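Long-range contacts in zinc-type alcohol dehydrogenase-like protein YAHK (Escherichia coli, PDB 1UUF), which catalyses the zinc-dependent reduction of a wide range of aldehydes to primary alcohols, with a strong preference for NADPH over NADH: residues 336-341 with 361-366; 170-175 with 331-336; 283-288 with 308-313. All coordinates share one frame; numbering follows the deposited sequence.

Contact 1 (336-341 with 361-366); sequences IEMIRA and VIDNRT
Ile-336 and Val-361 meet obliquely, methyl against methyl: CG2 of Ile-336 lies 3.6 Å from CG2 of Val-361. The torsion of Ile-336 (chi1 69°) sets CG1 between the backbone N and the carbonyl carbon, which carries CD1 round to the same valine methyl. Farther along, with CG anti to the backbone N (chi1 -164°), the Met-338 chain runs beside Val-361 O toward Asp-363, SD 3.7 Å from its OD2. That carboxylate is engaged by its own segment, OD2 receiving NH1 of Arg-365 in a salt bridge of 2.9 Å. The other face belongs to Ile-339 and Ile-362, with CG1 of Ile-339 4.1 Å from CG1 of Ile-362. The second branch of Ile-362, CG2, rests against CA and CB of Ala-341. Between the faces the backbones pair in parallel: Val-361 N bonds Glu-337 O, and Ile-339 both donates from N to Val-361 O and accepts from Asp-363 N at O. Beyond the last bridge, Thr-366 takes over with OG1, which accepts from Ala-341 N at 2.9 Å and donates to Asp-363 O at 2.6 Å, two bonds fixing the hydroxyl. Helix 344-352 packs on Ile-339 and Ile-362, and strand 49-58 adjoins 359-363. Parallel neighbours joined through a helix, with strand directions 34° apart, make this a beta-alpha-beta unit, here built into the mixed sheet of the GroES-like catalytic domain.

Contact 2 (170-175 with 331-336); sequences LAAVAP and GIVADI
Ala-172 and Ile-336 bury the most surface here, followed by Val-333 and Ala-334. The methyl of Ala-172 abuts Val-333, CB to CB at 3.6 Å, and is as close to the carbonyl oxygen of Ala-334. Its own carbonyl supplies the one hydrogen bond of the contact, accepting from Ala-334 N over 2.9 Å; the bond is fairly straight (N-H...O 162°), and the donor sits 28° off the carbonyl plane. With chi2 of 174° the Ile-336 chain is extended, and CD1 reaches the helix backbone, 3.6 Å from C of Ala-171 and 3.7 Å from the CB of that residue. The other branch, CG2, meets CG of Pro-175 at 3.9 Å, the two side chains crossing at about a right angle. Pro-175 also sets CB 3.6 Å from CB of Ala-334. Behind the loop, Ala-334 packs on His-208 and Met-209 of helix 205-216, and Lys-212 of the same helix bonds Val-333 O. The chemistry is thus short-range apolar packing with a single backbone hydrogen bond across it, while the carboxylate of Asp-335 pairs with Lys-212 in a salt bridge to helix 205-216.

Contact 3 (283-288 with 308-313); sequences TMTLVG and AIAGSM
Met-284 and Ala-310 each use both backbone polar atoms across this parallel pair. Met-284 N donates to Ala-308 O (3.0 Å) and Met-284 O accepts from Ala-310 N (2.9 Å); Ala-310 O then takes Leu-286 N at 2.8 Å, with an N-H...O angle of 167°. The series weakens at its end, where Ser-312 N to Leu-286 O is 3.3 Å and bent to 138°. Past it the chains separate, and a water bridges them, donating to Val-287 O at 2.7 Å and to Ser-312 O at 2.8 Å. One polar atom is left over: OG1 of Thr-285, buried beside CB of Ala-310 at 3.8 Å, has no hydrogen-bond partner in the model. On the opposite face Met-284 and Ile-309 run side by side, and the bend at chi3 (61°) brings CE of Met-284 to 3.6 Å from CD1 of Ile-309. Helix 271-275 covers that pair, while Trp-190 lies on Thr-283, Thr-285 and Ala-310, and helix 176-189 touches Val-287 and Ser-312. Strand 258-263 flanks 282-286 within the Rossmann-type parallel sheet; at the other side 308-311, an outermost strand of the sheet within this chain, pairs antiparallel with a strand of the second subunit, so the sheet continues through the dimer.

In the fold
Contacts 1 and 2 form one continuous region, their centres 13 Å apart: they share Ile-336, and Val-361 CG2 lies 3.7 Å from Pro-175 CG while Met-338 CE lies 3.6 Å from Ala-171 CB. Contact 3 is on the far side of the chain's centre, its centre 31 Å from that of contact 1 and 24 Å from that of contact 2, with no touch to either. The catalytic zinc, held by Cys-60, His-82 and Cys-178, is near side chains from all three contacts: those of Pro-175, Val-287 and Val-361 are about 9, 10 and 12 Å from it. This is consistent with a metal site near the junction of the catalytic domain and the Rossmann-type domain.

Contact 1 (336-341 with 361-366)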
# COMPACT_ATOMS: atom_id res chain seq x y z
N ILE A 336 24.46 21.39 -2.90
CA ILE A 336 23.98 22.48 -2.06
C ILE A 336 24.35 23.90 -2.46
O ILE A 336 25.20 24.13 -3.33
CB ILE A 336 24.49 22.30 -0.62
CG1 ILE A 336 26.01 22.52 -0.58
CG2 ILE A 336 24.19 20.88 -0.14
CD1 ILE A 336 26.61 22.51 0.81
N GLU A 337 23.69 24.85 -1.81
CA GLU A 337 23.95 26.26 -1.99
C GLU A 337 24.08 26.78 -0.57
O GLU A 337 23.11 26.80 0.18
CB GLU A 337 22.82 26.99 -2.70
CG GLU A 337 23.17 28.45 -2.96
CD GLU A 337 22.13 29.18 -3.77
OE1 GLU A 337 21.52 28.55 -4.66
OE2 GLU A 337 21.93 30.39 -3.52
N MET A 338 25.29 27.20 -0.21
CA MET A 338 25.55 27.70 1.13
C MET A 338 25.00 29.11 1.32
O MET A 338 25.13 29.96 0.44
CB MET A 338 27.06 27.69 1.39
CG MET A 338 27.44 27.82 2.85
SD MET A 338 29.20 27.58 3.09
CE MET A 338 29.30 25.79 3.02
N ILE A 339 24.37 29.35 2.47
CA ILE A 339 23.81 30.66 2.76
C ILE A 339 24.17 31.10 4.17
O ILE A 339 24.62 30.29 4.98
CB ILE A 339 22.26 30.67 2.62
CG1 ILE A 339 21.64 29.69 3.62
CG2 ILE A 339 21.85 30.31 1.20
CD1 ILE A 339 20.12 29.69 3.62
N ARG A 340 23.97 32.38 4.45
CA ARG A 340 24.23 32.91 5.78
C ARG A 340 22.99 32.63 6.62
O ARG A 340 21.91 32.42 6.07
CB ARG A 340 24.47 34.42 5.74
CG ARG A 340 25.65 34.87 4.89
CD ARG A 340 25.95 36.35 5.16
NE ARG A 340 24.79 37.20 4.90
CZ ARG A 340 24.50 37.73 3.71
NH1 ARG A 340 23.42 38.49 3.57
NH2 ARG A 340 25.30 37.52 2.67
N ALA A 341 23.14 32.65 7.94
CA ALA A 341 22.02 32.39 8.82
C ALA A 341 20.93 33.45 8.69
O ALA A 341 19.76 33.18 8.96
CB ALA A 341 22.50 32.30 10.27
N VAL A 361 22.01 25.18 2.57
CA VAL A 361 22.70 24.77 3.78
C VAL A 361 23.26 26.01 4.46
O VAL A 361 23.99 26.79 3.85
CB VAL A 361 23.85 23.77 3.50
CG1 VAL A 361 24.64 23.50 4.78
CG2 VAL A 361 23.27 22.47 2.98
N ILE A 362 22.88 26.20 5.72
CA ILE A 362 23.33 27.34 6.50
C ILE A 362 24.75 27.17 7.02
O ILE A 362 25.12 26.10 7.51
CB ILE A 362 22.40 27.56 7.72
CG1 ILE A 362 20.97 27.82 7.24
CG2 ILE A 362 22.92 28.71 8.57
CD1 ILE A 362 19.93 27.54 8.30
N ASP A 363 25.54 28.23 6.89
CA ASP A 363 26.91 28.24 7.39
C ASP A 363 26.70 28.79 8.80
O ASP A 363 26.64 30.01 8.98
CB ASP A 363 27.75 29.22 6.57
CG ASP A 363 29.23 29.17 6.92
OD1 ASP A 363 29.57 28.73 8.04
OD2 ASP A 363 30.05 29.59 6.08
N ASN A 364 26.57 27.91 9.78
CA ASN A 364 26.31 28.34 11.15
C ASN A 364 27.34 29.28 11.77
O ASN A 364 27.04 29.96 12.75
CB ASN A 364 26.09 27.13 12.05
CG ASN A 364 24.84 26.37 11.68
OD1 ASN A 364 24.70 25.89 10.55
ND2 ASN A 364 23.91 26.25 12.62
N ARG A 365 28.54 29.32 11.21
CA ARG A 365 29.56 30.21 11.73
C ARG A 365 29.09 31.66 11.57
O ARG A 365 29.48 32.54 12.33
CB ARG A 365 30.88 29.98 10.99
CG ARG A 365 31.92 31.08 11.16
CD ARG A 365 31.71 32.18 10.13
NE ARG A 365 31.84 31.67 8.76
CZ ARG A 365 31.62 32.39 7.67
NH1 ARG A 365 31.77 31.84 6.47
NH2 ARG A 365 31.24 33.66 7.77
N THR A 366 28.23 31.89 10.58
CA THR A 366 27.72 33.24 10.32
C THR A 366 26.71 33.73 11.36
O THR A 366 26.19 34.84 11.24
CB THR A 366 27.06 33.33 8.92
OG1 THR A 366 25.88 32.52 8.88
CG2 THR A 366 28.04 32.87 7.85

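Contact 2 (170-175 with 331-336)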
# COMPACT_ATOMS: atom_id res chain seq x y z
N LEU A 170 31.71 18.34 4.76
CA LEU A 170 30.71 18.44 5.82
C LEU A 170 29.41 19.13 5.46
O LEU A 170 28.33 18.61 5.74
CB LEU A 170 31.31 19.15 7.04
CG LEU A 170 31.77 18.25 8.19
CD1 LEU A 170 32.08 19.13 9.39
CD2 LEU A 170 30.68 17.24 8.54
N ALA A 171 29.50 20.31 4.84
CA ALA A 171 28.30 21.06 4.47
C ALA A 171 27.39 20.28 3.53
O ALA A 171 26.16 20.30 3.68
CB ALA A 171 28.68 22.38 3.82
N ALA A 172 27.99 19.59 2.56
CA ALA A 172 27.23 18.82 1.59
C ALA A 172 26.64 17.55 2.19
O ALA A 172 25.74 16.94 1.61
CB ALA A 172 28.11 18.48 0.39
N VAL A 173 27.17 17.14 3.34
CA VAL A 173 26.67 15.95 4.03
C VAL A 173 25.41 16.28 4.84
O VAL A 173 24.54 15.43 5.05
CB VAL A 173 27.75 15.39 4.99
CG1 VAL A 173 27.16 14.31 5.89
CG2 VAL A 173 28.91 14.83 4.19
N ALA A 174 25.31 17.53 5.28
CA ALA A 174 24.19 17.97 6.10
C ALA A 174 22.80 17.50 5.67
O ALA A 174 22.08 16.90 6.46
CB ALA A 174 24.22 19.50 6.23
N PRO A 175 22.41 17.75 4.41
CA PRO A 175 21.08 17.32 3.94
C PRO A 175 20.81 15.82 4.03
O PRO A 175 19.66 15.38 3.99
CB PRO A 175 21.04 17.84 2.50
CG PRO A 175 21.95 19.03 2.53
CD PRO A 175 23.11 18.50 3.35
N GLY A 331 31.14 8.28 -1.85
CA GLY A 331 31.36 9.68 -2.17
C GLY A 331 30.09 10.43 -2.52
O GLY A 331 30.11 11.36 -3.33
N ILE A 332 28.99 10.02 -1.91
CA ILE A 332 27.70 10.65 -2.17
C ILE A 332 27.41 11.78 -1.19
O ILE A 332 27.51 11.61 0.02
CB ILE A 332 26.57 9.62 -2.05
CG1 ILE A 332 26.78 8.51 -3.09
CG2 ILE A 332 25.21 10.31 -2.24
CD1 ILE A 332 25.83 7.35 -2.93
N VAL A 333 27.07 12.94 -1.73
CA VAL A 333 26.72 14.11 -0.93
C VAL A 333 25.59 14.83 -1.65
O VAL A 333 25.29 14.53 -2.80
CB VAL A 333 27.90 15.09 -0.76
CG1 VAL A 333 29.05 14.41 -0.06
CG2 VAL A 333 28.34 15.63 -2.12
N ALA A 334 24.98 15.79 -0.97
CA ALA A 334 23.90 16.56 -1.57
C ALA A 334 24.49 17.71 -2.38
O ALA A 334 25.62 18.13 -2.12
CB ALA A 334 22.99 17.12 -0.48
N ASP A 335 23.75 18.20 -3.36
CA ASP A 335 24.19 19.34 -4.16
C ASP A 335 23.60 20.51 -3.39
O ASP A 335 22.38 20.61 -3.25
CB ASP A 335 23.61 19.28 -5.58
CG ASP A 335 24.05 18.04 -6.33
OD1 ASP A 335 25.20 17.60 -6.12
OD2 ASP A 335 23.26 17.52 -7.14
N ILE A 336 24.46 21.39 -2.90
CA ILE A 336 23.98 22.48 -2.06
C ILE A 336 24.35 23.90 -2.46
O ILE A 336 25.20 24.13 -3.33
CB ILE A 336 24.49 22.30 -0.62
CG1 ILE A 336 26.01 22.52 -0.58
CG2 ILE A 336 24.19 20.88 -0.14
CD1 ILE A 336 26.61 22.51 0.81

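Contact 3 (283-288 with 308-313)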
# COMPACT_ATOMS: atom_id res chain seq x y z
N THR A 283 4.79 -1.22 -5.57
CA THR A 283 4.35 -0.22 -4.60
C THR A 283 4.87 1.17 -4.93
O THR A 283 5.98 1.31 -5.44
CB THR A 283 4.87 -0.56 -3.19
OG1 THR A 283 4.31 -1.80 -2.75
CG2 THR A 283 4.52 0.54 -2.19
N MET A 284 4.06 2.18 -4.66
CA MET A 284 4.50 3.56 -4.83
C MET A 284 4.43 4.12 -3.42
O MET A 284 3.38 4.07 -2.78
CB MET A 284 3.60 4.39 -5.74
CG MET A 284 3.94 5.89 -5.66
SD MET A 284 3.22 6.90 -6.96
CE MET A 284 1.47 6.63 -6.65
N THR A 285 5.55 4.62 -2.93
CA THR A 285 5.60 5.17 -1.58
C THR A 285 5.77 6.67 -1.63
O THR A 285 6.63 7.18 -2.35
CB THR A 285 6.75 4.54 -0.78
OG1 THR A 285 6.52 3.14 -0.65
CG2 THR A 285 6.86 5.17 0.61
N LEU A 286 4.95 7.37 -0.86
CA LEU A 286 4.99 8.83 -0.81
C LEU A 286 5.82 9.29 0.39
O LEU A 286 5.68 8.75 1.48
CB LEU A 286 3.56 9.38 -0.67
CG LEU A 286 2.48 8.73 -1.54
CD1 LEU A 286 1.13 9.33 -1.20
CD2 LEU A 286 2.81 8.90 -3.00
N VAL A 287 6.69 10.27 0.18
CA VAL A 287 7.50 10.80 1.27
C VAL A 287 7.47 12.32 1.34
O VAL A 287 8.00 12.91 2.29
CB VAL A 287 8.98 10.34 1.17
CG1 VAL A 287 9.06 8.84 1.31
CG2 VAL A 287 9.59 10.79 -0.15
N GLY A 288 6.86 12.96 0.35
CA GLY A 288 6.77 14.41 0.36
C GLY A 288 5.85 14.91 1.46
O GLY A 288 5.01 14.17 1.97
N ALA A 308 0.10 -1.36 -4.35
CA ALA A 308 -0.12 -0.66 -3.10
C ALA A 308 0.47 0.74 -3.11
O ALA A 308 1.40 1.04 -3.86
CB ALA A 308 0.49 -1.45 -1.95
N ILE A 309 -0.11 1.60 -2.28
CA ILE A 309 0.38 2.96 -2.11
C ILE A 309 0.74 2.99 -0.63
O ILE A 309 -0.06 2.61 0.22
CB ILE A 309 -0.71 4.02 -2.39
CG1 ILE A 309 -1.20 3.88 -3.83
CG2 ILE A 309 -0.14 5.41 -2.15
CD1 ILE A 309 -0.11 3.96 -4.88
N ALA A 310 1.96 3.41 -0.32
CA ALA A 310 2.41 3.45 1.06
C ALA A 310 3.03 4.79 1.38
O ALA A 310 3.16 5.66 0.52
CB ALA A 310 3.42 2.33 1.31
N GLY A 311 3.41 4.96 2.64
CA GLY A 311 4.05 6.19 3.06
C GLY A 311 5.28 5.81 3.86
O GLY A 311 5.43 4.66 4.27
N SER A 312 6.16 6.78 4.08
CA SER A 312 7.36 6.53 4.86
C SER A 312 7.92 7.87 5.31
O SER A 312 7.77 8.86 4.61
CB SER A 312 8.40 5.80 4.00
OG SER A 312 9.61 5.57 4.72
N MET A 313 8.52 7.91 6.50
CA MET A 313 9.12 9.15 6.96
C MET A 313 10.49 8.88 7.57
O MET A 313 10.67 7.93 8.34
CB MET A 313 8.21 9.92 7.93
CG MET A 313 7.84 9.21 9.20
SD MET A 313 7.03 10.39 10.32
CE MET A 313 8.24 10.48 11.64
O HOH W 1 8.19 11.64 4.63